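Local coordinates for hypothetical protein (Streptococcus pneumoniae, PDB 2HIY), which is of unknown function, a conserved bacterial protein of the DUF1697 family built around two four-stranded antiparallel sheets flanked by helices, at residues 20-31 with 63-74. Sequence-based numbering, arbitrary orientation.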
ATOM      1  N   ASN D  20      -8.535  13.960  -6.360  1.00 24.93           N
ATOM      2  CA  ASN D  20      -9.772  14.564  -5.844  1.00 21.84           C
ATOM      3  C   ASN D  20      -9.467  15.509  -4.693  1.00 20.71           C
ATOM      4  O   ASN D  20     -10.128  15.489  -3.664  1.00 19.15           O
ATOM      5  CB  ASN D  20     -10.815  13.499  -5.456  1.00 20.95           C
ATOM      6  CG  ASN D  20     -11.333  12.723  -6.651  1.00 21.28           C
ATOM      7  OD1 ASN D  20     -10.851  12.886  -7.780  1.00 20.64           O
ATOM      8  ND2 ASN D  20     -12.350  11.903  -6.410  1.00 20.89           N
ATOM      9  N   LYS D  21      -8.465  16.349  -4.913  1.00 20.05           N
ATOM     10  CA  LYS D  21      -7.908  17.186  -3.866  1.00 20.06           C
ATOM     11  C   LYS D  21      -8.768  18.423  -3.640  1.00 18.70           C
ATOM     12  O   LYS D  21      -9.087  19.150  -4.558  1.00 17.77           O
ATOM     13  CB  LYS D  21      -6.479  17.621  -4.221  1.00 21.16           C
ATOM     14  CG  LYS D  21      -5.809  18.422  -3.100  1.00 23.16           C
ATOM     15  CD  LYS D  21      -4.307  18.608  -3.327  1.00 23.13           C
ATOM     16  CE  LYS D  21      -3.728  19.605  -2.315  1.00 28.07           C
ATOM     17  NZ  LYS D  21      -2.354  20.091  -2.666  1.00 31.00           N
ATOM     18  N   VAL D  22      -9.108  18.631  -2.375  1.00 17.95           N
ATOM     19  CA  VAL D  22      -9.826  19.817  -1.950  1.00 17.19           C
ATOM     20  C   VAL D  22      -9.101  20.358  -0.731  1.00 17.73           C
ATOM     21  O   VAL D  22      -8.943  19.628   0.258  1.00 17.88           O
ATOM     22  CB  VAL D  22     -11.285  19.494  -1.590  1.00 17.55           C
ATOM     23  CG1 VAL D  22     -12.026  20.778  -1.157  1.00 18.55           C
ATOM     24  CG2 VAL D  22     -11.993  18.803  -2.759  1.00 17.02           C
ATOM     25  N   VAL D  23      -8.662  21.610  -0.811  1.00 16.70           N
ATOM     26  CA  VAL D  23      -8.006  22.250   0.320  1.00 16.79           C
ATOM     27  C   VAL D  23      -9.092  22.956   1.123  1.00 16.56           C
ATOM     28  O   VAL D  23      -9.781  23.832   0.599  1.00 15.72           O
ATOM     29  CB  VAL D  23      -6.917  23.217  -0.156  1.00 16.52           C
ATOM     30  CG1 VAL D  23      -6.273  23.948   1.026  1.00 17.36           C
ATOM     31  CG2 VAL D  23      -5.844  22.458  -0.941  1.00 18.06           C
HETATM   32  N   MSE D  24      -9.227  22.589   2.392  1.00 15.73           N
HETATM   33  CA  MSE D  24     -10.343  23.065   3.213  1.00 15.62           C
HETATM   34  C   MSE D  24     -10.365  24.578   3.317  1.00 15.72           C
HETATM   35  O   MSE D  24     -11.411  25.188   3.158  1.00 14.85           O
HETATM   36  CB  MSE D  24     -10.342  22.431   4.615  1.00 16.31           C
HETATM   37  CG  MSE D  24     -10.768  20.977   4.614  1.00 18.14           C
HETATM   38 SE   MSE D  24     -12.527  20.602   3.812  1.00 25.83          SE
HETATM   39  CE  MSE D  24     -11.873  19.536   2.324  1.00 20.46           C
ATOM     40  N   ALA D  25      -9.227  25.214   3.558  1.00 15.42           N
ATOM     41  CA  ALA D  25      -9.244  26.664   3.642  1.00 15.14           C
ATOM     42  C   ALA D  25      -9.719  27.313   2.337  1.00 15.69           C
ATOM     43  O   ALA D  25     -10.370  28.374   2.358  1.00 16.71           O
ATOM     44  CB  ALA D  25      -7.870  27.198   4.038  1.00 16.61           C
ATOM     45  N   GLU D  26      -9.338  26.733   1.199  1.00 15.61           N
ATOM     46  CA  GLU D  26      -9.776  27.262  -0.095  1.00 15.22           C
ATOM     47  C   GLU D  26     -11.274  27.080  -0.265  1.00 14.89           C
ATOM     48  O   GLU D  26     -11.976  28.017  -0.664  1.00 14.69           O
ATOM     49  CB  GLU D  26      -9.025  26.597  -1.250  1.00 15.69           C
ATOM     50  CG  GLU D  26      -7.560  26.985  -1.270  1.00 16.24           C
ATOM     51  CD  GLU D  26      -6.718  26.254  -2.289  1.00 20.79           C
ATOM     52  OE1 GLU D  26      -7.243  25.451  -3.090  1.00 20.61           O
ATOM     53  OE2 GLU D  26      -5.486  26.484  -2.266  1.00 22.98           O
ATOM     54  N   LEU D  27     -11.768  25.880   0.015  1.00 13.40           N
ATOM     55  CA  LEU D  27     -13.196  25.631  -0.083  1.00 13.57           C
ATOM     56  C   LEU D  27     -13.993  26.582   0.839  1.00 14.29           C
ATOM     57  O   LEU D  27     -15.037  27.108   0.427  1.00 14.23           O
ATOM     58  CB  LEU D  27     -13.501  24.166   0.265  1.00 14.19           C
ATOM     59  CG  LEU D  27     -14.969  23.765   0.091  1.00 13.80           C
ATOM     60  CD1 LEU D  27     -15.440  23.972  -1.347  1.00 14.89           C
ATOM     61  CD2 LEU D  27     -15.198  22.328   0.521  1.00 15.26           C
ATOM     62  N   ARG D  28     -13.565  26.768   2.087  1.00 14.13           N
ATOM     63  CA  ARG D  28     -14.268  27.675   2.986  1.00 13.99           C
ATOM     64  C   ARG D  28     -14.338  29.077   2.389  1.00 13.90           C
ATOM     65  O   ARG D  28     -15.399  29.703   2.425  1.00 14.04           O
ATOM     66  CB  ARG D  28     -13.645  27.690   4.399  1.00 13.84           C
ATOM     67  CG  ARG D  28     -13.687  26.334   5.072  1.00 14.46           C
ATOM     68  CD  ARG D  28     -13.384  26.475   6.582  1.00 15.00           C
ATOM     69  NE  ARG D  28     -12.076  27.081   6.817  1.00 14.80           N
ATOM     70  CZ  ARG D  28     -10.937  26.419   7.021  1.00 16.73           C
ATOM     71  NH1 ARG D  28     -10.910  25.091   7.027  1.00 15.13           N
ATOM     72  NH2 ARG D  28      -9.820  27.099   7.201  1.00 16.22           N
ATOM     73  N   GLN D  29     -13.232  29.561   1.833  1.00 13.77           N
ATOM     74  CA  GLN D  29     -13.223  30.897   1.212  1.00 14.90           C
ATOM     75  C   GLN D  29     -14.146  30.943  -0.002  1.00 14.79           C
ATOM     76  O   GLN D  29     -14.902  31.913  -0.192  1.00 13.94           O
ATOM     77  CB  GLN D  29     -11.787  31.322   0.824  1.00 16.59           C
ATOM     78  CG  GLN D  29     -11.704  32.589  -0.062  1.00 19.41           C
ATOM     79  CD  GLN D  29     -11.957  33.852   0.716  1.00 25.32           C
ATOM     80  OE1 GLN D  29     -11.038  34.406   1.323  1.00 28.82           O
ATOM     81  NE2 GLN D  29     -13.206  34.336   0.699  1.00 25.78           N
ATOM     82  N   GLU D  30     -14.061  29.923  -0.849  1.00 13.47           N
ATOM     83  CA  GLU D  30     -14.900  29.875  -2.047  1.00 13.30           C
ATOM     84  C   GLU D  30     -16.400  29.823  -1.721  1.00 13.20           C
ATOM     85  O   GLU D  30     -17.208  30.517  -2.348  1.00 13.45           O
ATOM     86  CB  GLU D  30     -14.499  28.657  -2.864  1.00 13.92           C
ATOM     87  CG  GLU D  30     -13.125  28.821  -3.495  1.00 15.16           C
ATOM     88  CD  GLU D  30     -12.400  27.526  -3.781  1.00 17.97           C
ATOM     89  OE1 GLU D  30     -12.946  26.412  -3.578  1.00 16.58           O
ATOM     90  OE2 GLU D  30     -11.226  27.651  -4.206  1.00 19.92           O
ATOM     91  N   LEU D  31     -16.774  29.026  -0.720  1.00 12.18           N
ATOM     92  CA  LEU D  31     -18.195  28.977  -0.328  1.00 12.69           C
ATOM     93  C   LEU D  31     -18.646  30.276   0.325  1.00 12.81           C
ATOM     94  O   LEU D  31     -19.803  30.670   0.209  1.00 12.92           O
ATOM     95  CB  LEU D  31     -18.461  27.793   0.609  1.00 13.20           C
ATOM     96  CG  LEU D  31     -18.263  26.427  -0.061  1.00 12.46           C
ATOM     97  CD1 LEU D  31     -18.467  25.317   0.981  1.00 13.97           C
ATOM     98  CD2 LEU D  31     -19.219  26.243  -1.249  1.00 14.13           C
ATOM     99  N   LEU D  63     -24.959  24.905  -5.183  1.00 13.43           N
ATOM    100  CA  LEU D  63     -23.855  23.986  -4.880  1.00 13.71           C
ATOM    101  C   LEU D  63     -23.553  23.063  -6.044  1.00 13.83           C
ATOM    102  O   LEU D  63     -22.405  22.790  -6.343  1.00 14.74           O
ATOM    103  CB  LEU D  63     -24.116  23.200  -3.597  1.00 14.04           C
ATOM    104  CG  LEU D  63     -23.983  24.030  -2.325  1.00 13.93           C
ATOM    105  CD1 LEU D  63     -24.652  23.317  -1.159  1.00 15.21           C
ATOM    106  CD2 LEU D  63     -22.534  24.316  -2.015  1.00 16.07           C
ATOM    107  N   GLU D  64     -24.594  22.562  -6.706  1.00 14.19           N
ATOM    108  CA  GLU D  64     -24.379  21.744  -7.903  1.00 15.73           C
ATOM    109  C   GLU D  64     -23.601  22.514  -8.960  1.00 15.31           C
ATOM    110  O   GLU D  64     -22.640  21.993  -9.542  1.00 15.76           O
ATOM    111  CB  GLU D  64     -25.712  21.263  -8.469  1.00 16.59           C
ATOM    112  CG  GLU D  64     -26.307  20.155  -7.645  1.00 19.78           C
ATOM    113  CD  GLU D  64     -27.737  19.801  -8.016  1.00 26.36           C
ATOM    114  OE1 GLU D  64     -28.398  20.589  -8.730  1.00 29.34           O
ATOM    115  OE2 GLU D  64     -28.196  18.723  -7.548  1.00 30.14           O
ATOM    116  N   THR D  65     -23.990  23.754  -9.215  1.00 16.27           N
ATOM    117  CA  THR D  65     -23.281  24.575 -10.190  1.00 16.35           C
ATOM    118  C   THR D  65     -21.852  24.854  -9.725  1.00 16.19           C
ATOM    119  O   THR D  65     -20.897  24.796 -10.506  1.00 16.87           O
ATOM    120  CB  THR D  65     -24.050  25.879 -10.437  1.00 17.50           C
ATOM    121  OG1 THR D  65     -25.338  25.532 -10.971  1.00 19.88           O
ATOM    122  CG2 THR D  65     -23.298  26.812 -11.407  1.00 18.40           C
ATOM    123  N   PHE D  66     -21.697  25.134  -8.437  1.00 14.90           N
ATOM    124  CA  PHE D  66     -20.364  25.390  -7.884  1.00 14.77           C
ATOM    125  C   PHE D  66     -19.411  24.205  -8.062  1.00 14.47           C
ATOM    126  O   PHE D  66     -18.283  24.354  -8.548  1.00 15.39           O
ATOM    127  CB  PHE D  66     -20.466  25.768  -6.400  1.00 14.97           C
ATOM    128  CG  PHE D  66     -19.146  25.857  -5.728  1.00 14.63           C
ATOM    129  CD1 PHE D  66     -18.369  26.995  -5.889  1.00 15.79           C
ATOM    130  CD2 PHE D  66     -18.668  24.814  -4.963  1.00 14.86           C
ATOM    131  CE1 PHE D  66     -17.105  27.077  -5.289  1.00 16.72           C
ATOM    132  CE2 PHE D  66     -17.420  24.910  -4.355  1.00 15.23           C
ATOM    133  CZ  PHE D  66     -16.643  26.044  -4.522  1.00 16.56           C
ATOM    134  N   PHE D  67     -19.852  23.009  -7.672  1.00 14.18           N
ATOM    135  CA  PHE D  67     -18.980  21.851  -7.804  1.00 14.30           C
ATOM    136  C   PHE D  67     -18.681  21.525  -9.262  1.00 14.18           C
ATOM    137  O   PHE D  67     -17.554  21.138  -9.583  1.00 14.49           O
ATOM    138  CB  PHE D  67     -19.575  20.633  -7.108  1.00 13.51           C
ATOM    139  CG  PHE D  67     -19.608  20.755  -5.597  1.00 13.85           C
ATOM    140  CD1 PHE D  67     -18.473  21.120  -4.885  1.00 13.86           C
ATOM    141  CD2 PHE D  67     -20.775  20.469  -4.903  1.00 13.76           C
ATOM    142  CE1 PHE D  67     -18.505  21.204  -3.482  1.00 15.63           C
ATOM    143  CE2 PHE D  67     -20.802  20.554  -3.512  1.00 14.88           C
ATOM    144  CZ  PHE D  67     -19.683  20.922  -2.813  1.00 16.04           C
ATOM    145  N   ALA D  68     -19.691  21.646 -10.126  1.00 15.23           N
ATOM    146  CA  ALA D  68     -19.472  21.309 -11.552  1.00 15.85           C
ATOM    147  C   ALA D  68     -18.329  22.135 -12.135  1.00 16.92           C
ATOM    148  O   ALA D  68     -17.611  21.645 -13.001  1.00 18.14           O
ATOM    149  CB  ALA D  68     -20.745  21.466 -12.363  1.00 16.84           C
ATOM    150  N   VAL D  69     -18.161  23.364 -11.662  1.00 16.98           N
ATOM    151  CA  VAL D  69     -17.124  24.249 -12.193  1.00 18.01           C
ATOM    152  C   VAL D  69     -15.812  24.044 -11.452  1.00 17.58           C
ATOM    153  O   VAL D  69     -14.749  23.957 -12.075  1.00 19.80           O
ATOM    154  CB  VAL D  69     -17.531  25.728 -12.082  1.00 18.27           C
ATOM    155  CG1 VAL D  69     -16.360  26.646 -12.501  1.00 20.76           C
ATOM    156  CG2 VAL D  69     -18.750  25.991 -12.930  1.00 19.37           C
ATOM    157  N   HIS D  70     -15.867  23.982 -10.121  1.00 16.13           N
ATOM    158  CA  HIS D  70     -14.660  24.064  -9.298  1.00 15.66           C
ATOM    159  C   HIS D  70     -14.067  22.730  -8.861  1.00 15.38           C
ATOM    160  O   HIS D  70     -12.849  22.613  -8.686  1.00 16.20           O
ATOM    161  CB  HIS D  70     -14.919  24.936  -8.071  1.00 15.75           C
ATOM    162  CG  HIS D  70     -15.223  26.340  -8.434  1.00 17.00           C
ATOM    163  ND1 HIS D  70     -14.240  27.302  -8.551  1.00 21.33           N
ATOM    164  CD2 HIS D  70     -16.387  26.935  -8.780  1.00 18.12           C
ATOM    165  CE1 HIS D  70     -14.795  28.440  -8.924  1.00 20.68           C
ATOM    166  NE2 HIS D  70     -16.088  28.246  -9.093  1.00 20.16           N
ATOM    167  N   TYR D  71     -14.934  21.738  -8.646  1.00 14.82           N
ATOM    168  CA  TYR D  71     -14.509  20.401  -8.186  1.00 14.60           C
ATOM    169  C   TYR D  71     -15.381  19.355  -8.853  1.00 16.17           C
ATOM    170  O   TYR D  71     -16.216  18.750  -8.195  1.00 14.78           O
ATOM    171  CB  TYR D  71     -14.663  20.277  -6.654  1.00 14.60           C
ATOM    172  CG  TYR D  71     -13.859  21.315  -5.923  1.00 14.40           C
ATOM    173  CD1 TYR D  71     -12.477  21.173  -5.771  1.00 15.83           C
ATOM    174  CD2 TYR D  71     -14.471  22.468  -5.390  1.00 15.34           C
ATOM    175  CE1 TYR D  71     -11.707  22.159  -5.124  1.00 15.23           C
ATOM    176  CE2 TYR D  71     -13.707  23.471  -4.765  1.00 14.63           C
ATOM    177  CZ  TYR D  71     -12.339  23.300  -4.611  1.00 15.98           C
ATOM    178  OH  TYR D  71     -11.566  24.255  -3.983  1.00 17.22           O
ATOM    179  N   PRO D  72     -15.181  19.123 -10.156  1.00 15.40           N
ATOM    180  CA  PRO D  72     -16.110  18.308 -10.938  1.00 16.78           C
ATOM    181  C   PRO D  72     -16.153  16.838 -10.530  1.00 16.01           C
ATOM    182  O   PRO D  72     -17.086  16.145 -10.941  1.00 16.53           O
ATOM    183  CB  PRO D  72     -15.630  18.485 -12.397  1.00 16.81           C
ATOM    184  CG  PRO D  72     -14.423  19.268 -12.342  1.00 18.39           C
ATOM    185  CD  PRO D  72     -14.106  19.721 -10.976  1.00 16.58           C
ATOM    186  N   PHE D  73     -15.189  16.367  -9.749  1.00 15.49           N
ATOM    187  CA  PHE D  73     -15.245  15.013  -9.184  1.00 15.59           C
ATOM    188  C   PHE D  73     -16.211  14.901  -8.005  1.00 15.38           C
ATOM    189  O   PHE D  73     -16.481  13.797  -7.527  1.00 16.07           O
ATOM    190  CB  PHE D  73     -13.840  14.575  -8.768  1.00 16.43           C
ATOM    191  CG  PHE D  73     -13.101  15.606  -7.943  1.00 16.26           C
ATOM    192  CD1 PHE D  73     -13.332  15.698  -6.573  1.00 15.15           C
ATOM    193  CD2 PHE D  73     -12.191  16.491  -8.530  1.00 16.51           C
ATOM    194  CE1 PHE D  73     -12.687  16.656  -5.808  1.00 14.11           C
ATOM    195  CE2 PHE D  73     -11.526  17.429  -7.758  1.00 15.45           C
ATOM    196  CZ  PHE D  73     -11.772  17.504  -6.387  1.00 15.03           C
ATOM    197  N   ILE D  74     -16.725  16.025  -7.511  1.00 15.18           N
ATOM    198  CA  ILE D  74     -17.779  15.977  -6.476  1.00 15.27           C
ATOM    199  C   ILE D  74     -19.113  15.911  -7.219  1.00 16.44           C
ATOM    200  O   ILE D  74     -19.621  16.927  -7.705  1.00 17.04           O
ATOM    201  CB  ILE D  74     -17.698  17.194  -5.520  1.00 14.56           C
ATOM    202  CG1 ILE D  74     -16.347  17.161  -4.761  1.00 14.90           C
ATOM    203  CG2 ILE D  74     -18.906  17.199  -4.551  1.00 15.36           C
ATOM    204  CD1 ILE D  74     -16.090  18.337  -3.790  1.00 15.43           C
TER
HETATM  205  O   HOH W   1      -9.112  23.394  -3.051  1.00 16.88           O
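Tyr71 OH donates a 2.6 Å hydrogen bond to Glu30 OE1, and this bond illustrates how one buried aromatic residue can tie two helices and a loop together. The carboxylate oxygen lies at the edge of the phenol ring, in its plane, and accepts through its syn lone pair, although the two flat groups are turned 39° apart. A water, 2.8 Å from Tyr71 OH, donates to Tyr71 OH and to Glu26 OE1 while accepting from Val23 N. The hydroxyl thus both gives and receives, and through the water it is linked to the N-cap residue of helix 24-34.

Apolar packing continues beside the bond, on the Phe66 side, where Glu30 CB meets Phe66 CZ. Leu27 CD1 reaches the edge of the Phe66 ring, 3.7 Å from CE2, and also touches Tyr71 CE2. Leu31 CD2 sits over one face of Phe66 in a CH-pi contact, 4.1 Å from the ring centroid, and meets Leu63 CD2 as well. The Phe66 CG lies anti to its backbone N (chi1 172°), which carries the ring between Leu31 on one face and His70 CB on the other.

At the loop end, the Asn20 amide is stacked on Phe73, planes 7° apart, offset toward the CB side of the ring with OD1 near CG. Asn20 CA lies over the ring's centre, 3.6 Å from the centroid, a CH-pi contact. Tyr71 CB backs the opposite face, while Val22 CG2 lies at the edge. Asn20 ND2 bonds to Gly13 O and Val22 N to Asn15 OD1, tying residues 20-22 to the neighbouring loop.

Leu27 and Leu31 also rest on Ile48 of strand 47-52, and Leu63 on Leu9 of strand 5-10. Segments 24-31 and 63-70 run roughly opposed but steeply inclined, their axes 12.5 Å apart at closest approach. Both helices pack on the same antiparallel sheet, the beta-alpha-beta-beta-alpha-beta arrangement of a ferredoxin-like fold.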